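Local coordinates for C381 turret protein (Sulfolobus turreted icosahedral virus, PDB 4IND), which probably serves as a building block of the turrets on the virus capsid, each chain carrying three jelly-roll domains and assembling in fives, at residues Q315-L321 against I349-V355; L299-S305 against I367-Y373; F10-V16 against V32-V37. All blocks are in the same frame, centred on the assembly; numbering follows the deposited sequence.

Contact 1: Q315-L321 against I349-V355; sequences QLQATNL and INSIQLV
Ile349 opens the approach by laying its CG2 branch 3.9 Å from Ala318 CB, where a methyl-sized partner lets a bulky side chain come in over the strand. Next, Asn350 turns its amide back toward the neighbouring strand, with CG between its own backbone N and carbonyl carbon (chi1 54°), and OD1 accepts the backbone N-H of Leu321 at 2.9 Å. The bond arrives tilted from the carbonyl plane and closes off the end of the pairing. Asn350 N and Ser351 N both donate to Thr319 O, at 2.9 Å and 3.2 Å, so two residues answer one. This is a classic beta bulge, and from it strand 351-358 runs antiparallel to strand 311-319 in one sheet of the C-terminal jelly roll. Ser351 sets its CB against Leu321 CD1, while its hydroxyl bonds to Tyr327. Ile352 faces the opposite sheet of the domain, its CG2 packed 3.6 Å from Leu316 CD1. On the other face Gln353 sends a long, extended side chain across to Gln317: NE2 donates to OE1 at 2.9 Å with an N-H...O angle of 161°, and the two amides are nearly coplanar (12° apart). Gln317 NE2 bonds to Thr329 OG1, so both amide ends are held against rotation. Leu354 returns to the apolar face and rests CD1 3.4 Å from Gln315 O. Finally Val355, beta-branched and at ease in an extended chain, brings CG2 up to Gln317 OE1, and its backbone N bonds to Gln315 O at 2.9 Å.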
loop_
_atom_site.group_PDB
_atom_site.type_symbol
_atom_site.label_atom_id
_atom_site.label_comp_id
_atom_site.label_asym_id
_atom_site.label_seq_id
_atom_site.Cartn_x
_atom_site.Cartn_y
_atom_site.Cartn_z
ATOM N N GLN A 315 -11.083 -40.294 4.168
ATOM C CA GLN A 315 -10.745 -38.939 4.582
ATOM C C GLN A 315 -9.672 -38.340 3.688
ATOM O O GLN A 315 -8.622 -38.953 3.462
ATOM C CB GLN A 315 -10.261 -38.934 6.031
ATOM C CG GLN A 315 -11.313 -39.388 7.021
ATOM C CD GLN A 315 -10.764 -39.550 8.416
ATOM O OE1 GLN A 315 -9.606 -39.914 8.600
ATOM N NE2 GLN A 315 -11.597 -39.280 9.411
ATOM N N LEU A 316 -9.943 -37.140 3.183
ATOM C CA LEU A 316 -8.927 -36.357 2.500
ATOM C C LEU A 316 -8.153 -35.583 3.566
ATOM O O LEU A 316 -8.759 -34.947 4.448
ATOM C CB LEU A 316 -9.585 -35.392 1.515
ATOM C CG LEU A 316 -8.646 -34.684 0.546
ATOM C CD1 LEU A 316 -7.925 -35.709 -0.316
ATOM C CD2 LEU A 316 -9.410 -33.685 -0.302
ATOM N N GLN A 317 -6.822 -35.650 3.501
ATOM C CA GLN A 317 -5.978 -34.968 4.473
ATOM C C GLN A 317 -4.932 -34.112 3.781
ATOM O O GLN A 317 -4.501 -34.422 2.665
ATOM C CB GLN A 317 -5.288 -35.988 5.383
ATOM C CG GLN A 317 -6.218 -37.024 5.958
ATOM C CD GLN A 317 -5.546 -37.876 7.002
ATOM O OE1 GLN A 317 -4.401 -38.297 6.842
ATOM N NE2 GLN A 317 -6.251 -38.126 8.090
ATOM N N ALA A 318 -4.515 -33.041 4.450
ATOM C CA ALA A 318 -3.575 -32.112 3.857
ATOM C C ALA A 318 -2.707 -31.538 4.946
ATOM O O ALA A 318 -3.062 -31.606 6.120
ATOM C CB ALA A 318 -4.312 -31.000 3.150
ATOM N N THR A 319 -1.557 -30.998 4.556
ATOM C CA THR A 319 -0.730 -30.262 5.502
ATOM C C THR A 319 0.280 -29.385 4.798
ATOM O O THR A 319 0.545 -29.546 3.599
ATOM C CB THR A 319 0.029 -31.200 6.462
ATOM O OG1 THR A 319 0.621 -30.425 7.513
ATOM C CG2 THR A 319 1.126 -31.952 5.717
ATOM N N ASN A 320 0.829 -28.442 5.558
ATOM C CA ASN A 320 2.058 -27.769 5.179
ATOM C C ASN A 320 3.218 -28.538 5.815
ATOM O O ASN A 320 3.510 -28.369 7.001
ATOM C CB ASN A 320 2.048 -26.312 5.648
ATOM C CG ASN A 320 3.416 -25.671 5.535
ATOM O OD1 ASN A 320 4.337 -26.263 4.963
ATOM N ND2 ASN A 320 3.560 -24.462 6.069
ATOM N N LEU A 321 3.856 -29.404 5.033
ATOM C CA LEU A 321 4.909 -30.280 5.551
ATOM C C LEU A 321 6.100 -29.527 6.122
ATOM O O LEU A 321 6.886 -30.091 6.884
ATOM C CB LEU A 321 5.388 -31.235 4.460
ATOM C CG LEU A 321 4.421 -32.358 4.088
ATOM C CD1 LEU A 321 4.940 -33.132 2.886
ATOM C CD2 LEU A 321 4.224 -33.296 5.283
ATOM N N ILE A 349 -1.290 -25.271 1.964
ATOM C CA ILE A 349 -0.845 -26.645 2.156
ATOM C C ILE A 349 0.081 -26.979 0.994
ATOM O O ILE A 349 0.089 -26.269 -0.013
ATOM C CB ILE A 349 -2.038 -27.600 2.131
ATOM C CG1 ILE A 349 -2.868 -27.321 0.880
ATOM C CG2 ILE A 349 -2.892 -27.401 3.376
ATOM C CD1 ILE A 349 -3.763 -28.445 0.459
ATOM N N ASN A 350 0.842 -28.059 1.106
ATOM C CA ASN A 350 1.713 -28.450 -0.005
ATOM C C ASN A 350 1.754 -29.956 -0.180
ATOM O O ASN A 350 2.529 -30.484 -0.978
ATOM C CB ASN A 350 3.130 -27.870 0.153
ATOM C CG ASN A 350 3.768 -28.209 1.481
ATOM O OD1 ASN A 350 3.370 -29.161 2.144
ATOM N ND2 ASN A 350 4.767 -27.411 1.886
ATOM N N SER A 351 0.924 -30.656 0.585
ATOM C CA SER A 351 0.819 -32.107 0.442
ATOM C C SER A 351 -0.584 -32.590 0.781
ATOM O O SER A 351 -1.171 -32.160 1.778
ATOM C CB SER A 351 1.859 -32.808 1.306
ATOM O OG SER A 351 1.842 -34.197 1.065
ATOM N N ILE A 352 -1.113 -33.473 -0.070
ATOM C CA ILE A 352 -2.468 -34.012 0.050
ATOM C C ILE A 352 -2.420 -35.532 -0.010
ATOM O O ILE A 352 -1.739 -36.091 -0.865
ATOM C CB ILE A 352 -3.343 -33.587 -1.128
ATOM C CG1 ILE A 352 -3.266 -32.088 -1.339
ATOM C CG2 ILE A 352 -4.788 -34.030 -0.917
ATOM C CD1 ILE A 352 -3.786 -31.309 -0.181
ATOM N N GLN A 353 -3.154 -36.201 0.875
ATOM C CA GLN A 353 -3.283 -37.655 0.803
ATOM C C GLN A 353 -4.722 -38.087 1.106
ATOM O O GLN A 353 -5.491 -37.359 1.740
ATOM C CB GLN A 353 -2.300 -38.348 1.757
ATOM C CG GLN A 353 -2.592 -38.089 3.232
ATOM C CD GLN A 353 -1.539 -38.675 4.156
ATOM O OE1 GLN A 353 -0.399 -38.924 3.746
ATOM N NE2 GLN A 353 -1.922 -38.910 5.415
ATOM N N LEU A 354 -5.087 -39.263 0.613
ATOM C CA LEU A 354 -6.381 -39.865 0.918
ATOM C C LEU A 354 -6.158 -41.085 1.792
ATOM O O LEU A 354 -5.368 -41.980 1.454
ATOM C CB LEU A 354 -7.095 -40.292 -0.358
ATOM C CG LEU A 354 -8.510 -40.836 -0.166
ATOM C CD1 LEU A 354 -9.461 -39.721 0.234
ATOM C CD2 LEU A 354 -8.991 -41.504 -1.439
ATOM N N VAL A 355 -6.835 -41.114 2.929
ATOM C CA VAL A 355 -6.744 -42.256 3.819
ATOM C C VAL A 355 -8.091 -42.953 3.767
ATOM O O VAL A 355 -9.121 -42.340 4.013
ATOM C CB VAL A 355 -6.405 -41.834 5.258
ATOM C CG1 VAL A 355 -6.312 -43.058 6.161
ATOM C CG2 VAL A 355 -5.093 -41.056 5.290
#

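Contact 2: L299-S305 against I367-Y373; sequences LKYASVS and ITLILVY
With CG1 held between its backbone N and carbonyl carbon (chi1 69°), Ile370 leans toward the neighbouring strand and sets CG1 3.6 Å from Ser303 CB; its CD1 reaches on to the edge of the Tyr301 ring, near the ring plane and 4.3 Å from CE2. Leu371 takes the other course: its CG lies opposite the backbone N (chi1 174°), which carries CD1 to 3.3 Å from Tyr301 O and near Ala302 CB. The single methyl of Ala302 is small enough to pack against both Leu371 CD1 and Leu316 of the facing sheet. Toward one end of that face, Val304 CG2 meets Leu369 CD1 at 3.8 Å; toward the other, Leu299 CD2 lies 3.8 Å from Tyr373 CB. The strands run antiparallel with regular backbone bonding from Ser305 and Thr368 back to Tyr301 and Val372. There the register slips by one: Lys300 N donates to Val372 O at 2.9 Å, while Tyr301 N reaches the same oxygen only weakly, at 3.5 Å. This classic beta bulge lets Lys300 point its long chain clear of the pairing, to a salt bridge with Asp345. Strands 295-305 and 365-377 are the central pair of one four-stranded sheet of the C-terminal jelly roll, and the face bearing Leu299, Ala302, Val304, Leu369, Leu371 and Tyr373 is turned to the opposing sheet. The other face includes Tyr301, Ser303, Ile370 and Val372, and is partly met by a second subunit, whose Pro341, Ala335 and Trp331 pack on Tyr301, Ile370 and Val372. One strand pair thus serves two kinds of chemistry: a largely aliphatic face for the domain core, and a mixed aromatic, hydroxyl and aliphatic face compatible with subunit association.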
loop_
_atom_site.group_PDB
_atom_site.type_symbol
_atom_site.label_atom_id
_atom_site.label_comp_id
_atom_site.label_asym_id
_atom_site.label_seq_id
_atom_site.Cartn_x
_atom_site.Cartn_y
_atom_site.Cartn_z
ATOM N N LEU A 299 -6.865 -26.088 -2.457
ATOM C CA LEU A 299 -7.887 -27.056 -2.882
ATOM C C LEU A 299 -9.214 -26.358 -2.979
ATOM O O LEU A 299 -9.595 -25.630 -2.061
ATOM C CB LEU A 299 -8.005 -28.216 -1.896
ATOM C CG LEU A 299 -6.726 -28.900 -1.437
ATOM C CD1 LEU A 299 -7.061 -30.140 -0.614
ATOM C CD2 LEU A 299 -5.860 -29.260 -2.628
ATOM N N LYS A 300 -9.932 -26.589 -4.080
ATOM C CA LYS A 300 -11.180 -25.873 -4.324
ATOM C C LYS A 300 -12.402 -26.783 -4.220
ATOM O O LYS A 300 -13.479 -26.356 -3.821
ATOM C CB LYS A 300 -11.148 -25.204 -5.704
ATOM C CG LYS A 300 -9.946 -24.324 -5.943
ATOM C CD LYS A 300 -9.864 -23.215 -4.916
ATOM C CE LYS A 300 -10.961 -22.179 -5.117
ATOM N NZ LYS A 300 -10.743 -20.968 -4.264
ATOM N N TYR A 301 -12.226 -28.039 -4.586
ATOM C CA TYR A 301 -13.350 -28.973 -4.684
ATOM C C TYR A 301 -12.861 -30.411 -4.676
ATOM O O TYR A 301 -11.831 -30.728 -5.273
ATOM C CB TYR A 301 -14.110 -28.720 -5.976
ATOM C CG TYR A 301 -15.273 -29.678 -6.216
ATOM C CD1 TYR A 301 -16.492 -29.489 -5.577
ATOM C CD2 TYR A 301 -15.154 -30.742 -7.104
ATOM C CE1 TYR A 301 -17.570 -30.363 -5.804
ATOM C CE2 TYR A 301 -16.209 -31.621 -7.340
ATOM C CZ TYR A 301 -17.414 -31.426 -6.681
ATOM O OH TYR A 301 -18.476 -32.286 -6.914
ATOM N N ALA A 302 -13.598 -31.279 -3.993
ATOM C CA ALA A 302 -13.286 -32.703 -3.991
ATOM C C ALA A 302 -14.551 -33.542 -3.943
ATOM O O ALA A 302 -15.551 -33.156 -3.331
ATOM C CB ALA A 302 -12.360 -33.066 -2.836
ATOM N N SER A 303 -14.500 -34.696 -4.592
ATOM C CA SER A 303 -15.644 -35.589 -4.634
ATOM C C SER A 303 -15.148 -37.023 -4.724
ATOM O O SER A 303 -14.088 -37.289 -5.295
ATOM C CB SER A 303 -16.509 -35.265 -5.846
ATOM O OG SER A 303 -17.710 -35.994 -5.810
ATOM N N VAL A 304 -15.896 -37.944 -4.141
ATOM C CA VAL A 304 -15.543 -39.362 -4.229
ATOM C C VAL A 304 -16.741 -40.131 -4.755
ATOM O O VAL A 304 -17.856 -39.968 -4.256
ATOM C CB VAL A 304 -15.102 -39.937 -2.871
ATOM C CG1 VAL A 304 -14.859 -41.438 -2.979
ATOM C CG2 VAL A 304 -13.836 -39.223 -2.384
ATOM N N SER A 305 -16.516 -40.952 -5.780
ATOM C CA SER A 305 -17.556 -41.820 -6.293
ATOM C C SER A 305 -17.202 -43.246 -5.948
ATOM O O SER A 305 -16.023 -43.585 -5.785
ATOM C CB SER A 305 -17.704 -41.668 -7.803
ATOM O OG SER A 305 -16.488 -41.968 -8.456
ATOM N N ILE A 367 -12.849 -46.935 -5.131
ATOM C CA ILE A 367 -13.401 -45.593 -5.079
ATOM C C ILE A 367 -12.532 -44.666 -5.903
ATOM O O ILE A 367 -11.345 -44.920 -6.098
ATOM C CB ILE A 367 -13.456 -45.074 -3.645
ATOM C CG1 ILE A 367 -12.057 -45.086 -3.040
ATOM C CG2 ILE A 367 -14.393 -45.927 -2.801
ATOM C CD1 ILE A 367 -12.003 -44.504 -1.646
ATOM N N THR A 368 -13.128 -43.590 -6.391
ATOM C CA THR A 368 -12.400 -42.653 -7.225
ATOM C C THR A 368 -12.554 -41.256 -6.677
ATOM O O THR A 368 -13.677 -40.771 -6.513
ATOM C CB THR A 368 -12.890 -42.708 -8.673
ATOM O OG1 THR A 368 -12.642 -44.017 -9.203
ATOM C CG2 THR A 368 -12.158 -41.672 -9.528
ATOM N N LEU A 369 -11.415 -40.627 -6.381
ATOM C CA LEU A 369 -11.371 -39.273 -5.894
ATOM C C LEU A 369 -11.177 -38.348 -7.088
ATOM O O LEU A 369 -10.353 -38.610 -7.954
ATOM C CB LEU A 369 -10.193 -39.106 -4.930
ATOM C CG LEU A 369 -9.854 -37.684 -4.496
ATOM C CD1 LEU A 369 -10.961 -37.141 -3.629
ATOM C CD2 LEU A 369 -8.503 -37.627 -3.759
ATOM N N ILE A 370 -11.958 -37.279 -7.148
ATOM C CA ILE A 370 -11.650 -36.198 -8.064
ATOM C C ILE A 370 -11.369 -34.961 -7.229
ATOM O O ILE A 370 -11.940 -34.770 -6.145
ATOM C CB ILE A 370 -12.760 -35.935 -9.094
ATOM C CG1 ILE A 370 -13.990 -35.344 -8.424
ATOM C CG2 ILE A 370 -13.140 -37.204 -9.837
ATOM C CD1 ILE A 370 -15.194 -35.323 -9.338
ATOM N N LEU A 371 -10.470 -34.132 -7.734
ATOM C CA LEU A 371 -9.982 -32.992 -6.987
ATOM C C LEU A 371 -9.696 -31.865 -7.972
ATOM O O LEU A 371 -9.153 -32.103 -9.058
ATOM C CB LEU A 371 -8.726 -33.403 -6.217
ATOM C CG LEU A 371 -7.948 -32.330 -5.466
ATOM C CD1 LEU A 371 -8.811 -31.739 -4.363
ATOM C CD2 LEU A 371 -6.662 -32.915 -4.897
ATOM N N VAL A 372 -10.124 -30.654 -7.623
ATOM C CA VAL A 372 -9.717 -29.468 -8.355
ATOM C C VAL A 372 -8.838 -28.666 -7.424
ATOM O O VAL A 372 -9.235 -28.377 -6.294
ATOM C CB VAL A 372 -10.919 -28.613 -8.776
ATOM C CG1 VAL A 372 -10.428 -27.325 -9.410
ATOM C CG2 VAL A 372 -11.796 -29.394 -9.752
ATOM N N TYR A 373 -7.646 -28.306 -7.893
ATOM C CA TYR A 373 -6.707 -27.560 -7.052
ATOM C C TYR A 373 -5.912 -26.598 -7.905
ATOM O O TYR A 373 -5.794 -26.786 -9.131
ATOM C CB TYR A 373 -5.752 -28.518 -6.340
ATOM C CG TYR A 373 -4.735 -29.149 -7.261
ATOM C CD1 TYR A 373 -3.495 -28.561 -7.464
ATOM C CD2 TYR A 373 -5.010 -30.334 -7.931
ATOM C CE1 TYR A 373 -2.559 -29.139 -8.305
ATOM C CE2 TYR A 373 -4.078 -30.918 -8.775
ATOM C CZ TYR A 373 -2.864 -30.306 -8.962
ATOM O OH TYR A 373 -1.934 -30.866 -9.797
#

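Contact 3: F10-V16 against V32-V37; sequences FPANAKV and VNSIFV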
loop_
_atom_site.group_PDB
_atom_site.type_symbol
_atom_site.label_atom_id
_atom_site.label_comp_id
_atom_site.label_asym_id
_atom_site.label_seq_id
_atom_site.Cartn_x
_atom_site.Cartn_y
_atom_site.Cartn_z
ATOM N N PHE A 10 43.321 0.976 11.505
ATOM C CA PHE A 10 42.775 2.024 10.647
ATOM C C PHE A 10 41.981 3.036 11.449
ATOM O O PHE A 10 41.290 2.673 12.413
ATOM C CB PHE A 10 41.928 1.436 9.490
ATOM C CG PHE A 10 40.661 0.742 9.936
ATOM C CD1 PHE A 10 39.423 1.326 9.726
ATOM C CD2 PHE A 10 40.710 -0.509 10.540
ATOM C CE1 PHE A 10 38.237 0.681 10.123
ATOM C CE2 PHE A 10 39.544 -1.163 10.935
ATOM C CZ PHE A 10 38.298 -0.573 10.718
ATOM N N PRO A 11 42.072 4.317 11.053
ATOM C CA PRO A 11 41.312 5.379 11.729
ATOM C C PRO A 11 39.874 5.322 11.256
ATOM O O PRO A 11 39.615 5.094 10.047
ATOM C CB PRO A 11 41.982 6.656 11.217
ATOM C CG PRO A 11 42.455 6.284 9.836
ATOM C CD PRO A 11 42.898 4.840 9.951
ATOM N N ALA A 12 38.919 5.505 12.169
ATOM C CA ALA A 12 37.519 5.357 11.769
ATOM C C ALA A 12 36.594 6.378 12.416
ATOM O O ALA A 12 35.443 6.083 12.734
ATOM C CB ALA A 12 37.043 3.927 12.037
ATOM N N ASN A 13 37.083 7.598 12.596
ATOM C CA ASN A 13 36.282 8.626 13.262
ATOM C C ASN A 13 35.085 9.205 12.523
ATOM O O ASN A 13 34.119 9.642 13.160
ATOM C CB ASN A 13 37.198 9.757 13.710
ATOM C CG ASN A 13 38.289 9.242 14.585
ATOM O OD1 ASN A 13 38.025 8.879 15.732
ATOM N ND2 ASN A 13 39.497 9.095 14.031
ATOM N N ALA A 14 35.142 9.215 11.197
ATOM C CA ALA A 14 34.197 9.978 10.402
ATOM C C ALA A 14 32.905 9.197 10.192
ATOM O O ALA A 14 32.915 7.970 10.110
ATOM C CB ALA A 14 34.814 10.371 9.044
ATOM N N LYS A 15 31.797 9.928 10.131
ATOM C CA LYS A 15 30.488 9.353 9.859
ATOM C C LYS A 15 30.483 8.634 8.494
ATOM O O LYS A 15 31.079 9.116 7.516
ATOM C CB LYS A 15 29.445 10.472 9.913
ATOM C CG LYS A 15 28.011 10.041 9.766
ATOM C CD LYS A 15 27.045 11.193 10.082
ATOM C CE LYS A 15 27.337 11.812 11.451
ATOM N NZ LYS A 15 26.173 12.599 12.022
ATOM N N VAL A 16 29.814 7.483 8.412
ATOM C CA VAL A 16 29.772 6.726 7.140
ATOM C C VAL A 16 28.735 7.381 6.241
ATOM O O VAL A 16 27.762 7.930 6.736
ATOM C CB VAL A 16 29.428 5.220 7.363
ATOM C CG1 VAL A 16 29.117 4.513 6.041
ATOM C CG2 VAL A 16 30.579 4.525 8.065
ATOM N N VAL A 32 38.514 7.170 3.930
ATOM C CA VAL A 32 39.741 6.670 4.546
ATOM C C VAL A 32 39.898 7.106 6.026
ATOM O O VAL A 32 40.965 6.983 6.614
ATOM C CB VAL A 32 40.977 7.039 3.699
ATOM C CG1 VAL A 32 40.773 6.566 2.271
ATOM C CG2 VAL A 32 41.254 8.566 3.749
ATOM N N ASN A 33 38.820 7.630 6.613
ATOM C CA ASN A 33 38.760 7.874 8.061
ATOM C C ASN A 33 37.462 7.247 8.596
ATOM O O ASN A 33 36.839 7.762 9.527
ATOM C CB ASN A 33 38.790 9.372 8.351
ATOM C CG ASN A 33 38.929 9.695 9.844
ATOM O OD1 ASN A 33 39.312 8.848 10.663
ATOM N ND2 ASN A 33 38.627 10.942 10.200
ATOM N N SER A 34 37.055 6.139 7.998
ATOM C CA SER A 34 35.838 5.479 8.476
ATOM C C SER A 34 35.795 4.009 8.149
ATOM O O SER A 34 35.655 3.177 9.047
ATOM C CB SER A 34 34.593 6.182 7.917
ATOM O OG SER A 34 34.668 6.268 6.510
ATOM N N ILE A 35 35.915 3.676 6.865
ATOM C CA ILE A 35 35.679 2.296 6.439
ATOM C C ILE A 35 36.778 1.654 5.577
ATOM O O ILE A 35 36.716 0.472 5.276
ATOM C CB ILE A 35 34.323 2.155 5.731
ATOM C CG1 ILE A 35 34.287 2.947 4.424
ATOM C CG2 ILE A 35 33.191 2.602 6.659
ATOM C CD1 ILE A 35 32.975 2.756 3.622
ATOM N N PHE A 36 37.789 2.429 5.202
ATOM C CA PHE A 36 38.870 1.891 4.379
ATOM C C PHE A 36 40.084 1.495 5.216
ATOM O O PHE A 36 40.539 2.272 6.057
ATOM C CB PHE A 36 39.256 2.884 3.262
ATOM C CG PHE A 36 40.306 2.355 2.312
ATOM C CD1 PHE A 36 39.962 1.474 1.296
ATOM C CD2 PHE A 36 41.626 2.758 2.429
ATOM C CE1 PHE A 36 40.920 0.990 0.417
ATOM C CE2 PHE A 36 42.604 2.288 1.561
ATOM C CZ PHE A 36 42.252 1.405 0.544
ATOM N N VAL A 37 40.597 0.288 4.983
ATOM C CA VAL A 37 41.729 -0.249 5.719
ATOM C C VAL A 37 42.873 -0.407 4.736
ATOM O O VAL A 37 42.724 -1.059 3.704
ATOM C CB VAL A 37 41.390 -1.625 6.354
ATOM C CG1 VAL A 37 42.560 -2.148 7.190
ATOM C CG2 VAL A 37 40.106 -1.533 7.181
HETATM O O HOH W 1 39.281 4.427 7.379
HETATM O O HOH W 2 32.713 8.127 5.681
#
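Asn33 grips the turn at Asn13 and Ala14 with both of its oxygens. Its backbone O takes the N-H of Ala14 at 2.8 Å in a nearly straight bond. With CG opposite its own backbone N (chi1 -172°), the side chain brings OD1 to the same turn, where it accepts Asn13 N at 3.2 Å; this donor stands well above the carbonyl plane. Asparagine suits the place because its amide oxygen reaches a backbone N-H of the turn. Ser34 lies across the same bend, its CB 3.3 Å from Ala14 O and its carbonyl oxygen beside Ala12 CB. The small hydroxyl turns back to Ala30 O at the helix end and also takes a proton from a water that donates to Lys15 O at 2.6 Å. Phe10 lays its flat apolar ring on Val37: CG2 sits over the ring centre in a CH-pi contact, 3.6 Å from the Phe10 ring centroid, while Ser34 O lies at the ring edge, 3.7 Å from CE1. A second water joins the two sides, lying 2.8 Å from both Pro11 O and Phe36 O and weakly accepting Ser34 N. Farther along, Val16 CG2 meets Ile35 CG2. The contact joins the N-terminal arm to the loop that leaves helix 25-31 in the first, galactose-binding-like domain. Beyond it, strand 36-37 joins the edge of the sheet formed with 67-71 and 130-134, Tyr20 of strand 19-21 packs on Ser34 and Ile35, and Phe10 and Pro11 continue in parallel with a strand of a third subunit.

How the contacts relate
From the N terminus, contact 3 comes first: it closes a short loop holding strand 19-21 and helix 25-31, and brings the N-terminal segment against the first domain. The chain completes that domain, crosses the middle one and enters the third before contact 2 opens. Contact 1 begins and ends within the span that 367-373 later closes, so the two are nested, while contact 3 stands in series with both. Contacts 1 and 2 lie in the two facing sheets of the C-terminal jelly roll and meet in its core, where Leu316 packs on Ala302 and Leu369. Contact 3 lies far off, its centre about 56 Å from that of contact 1, at the opposite end of the chain.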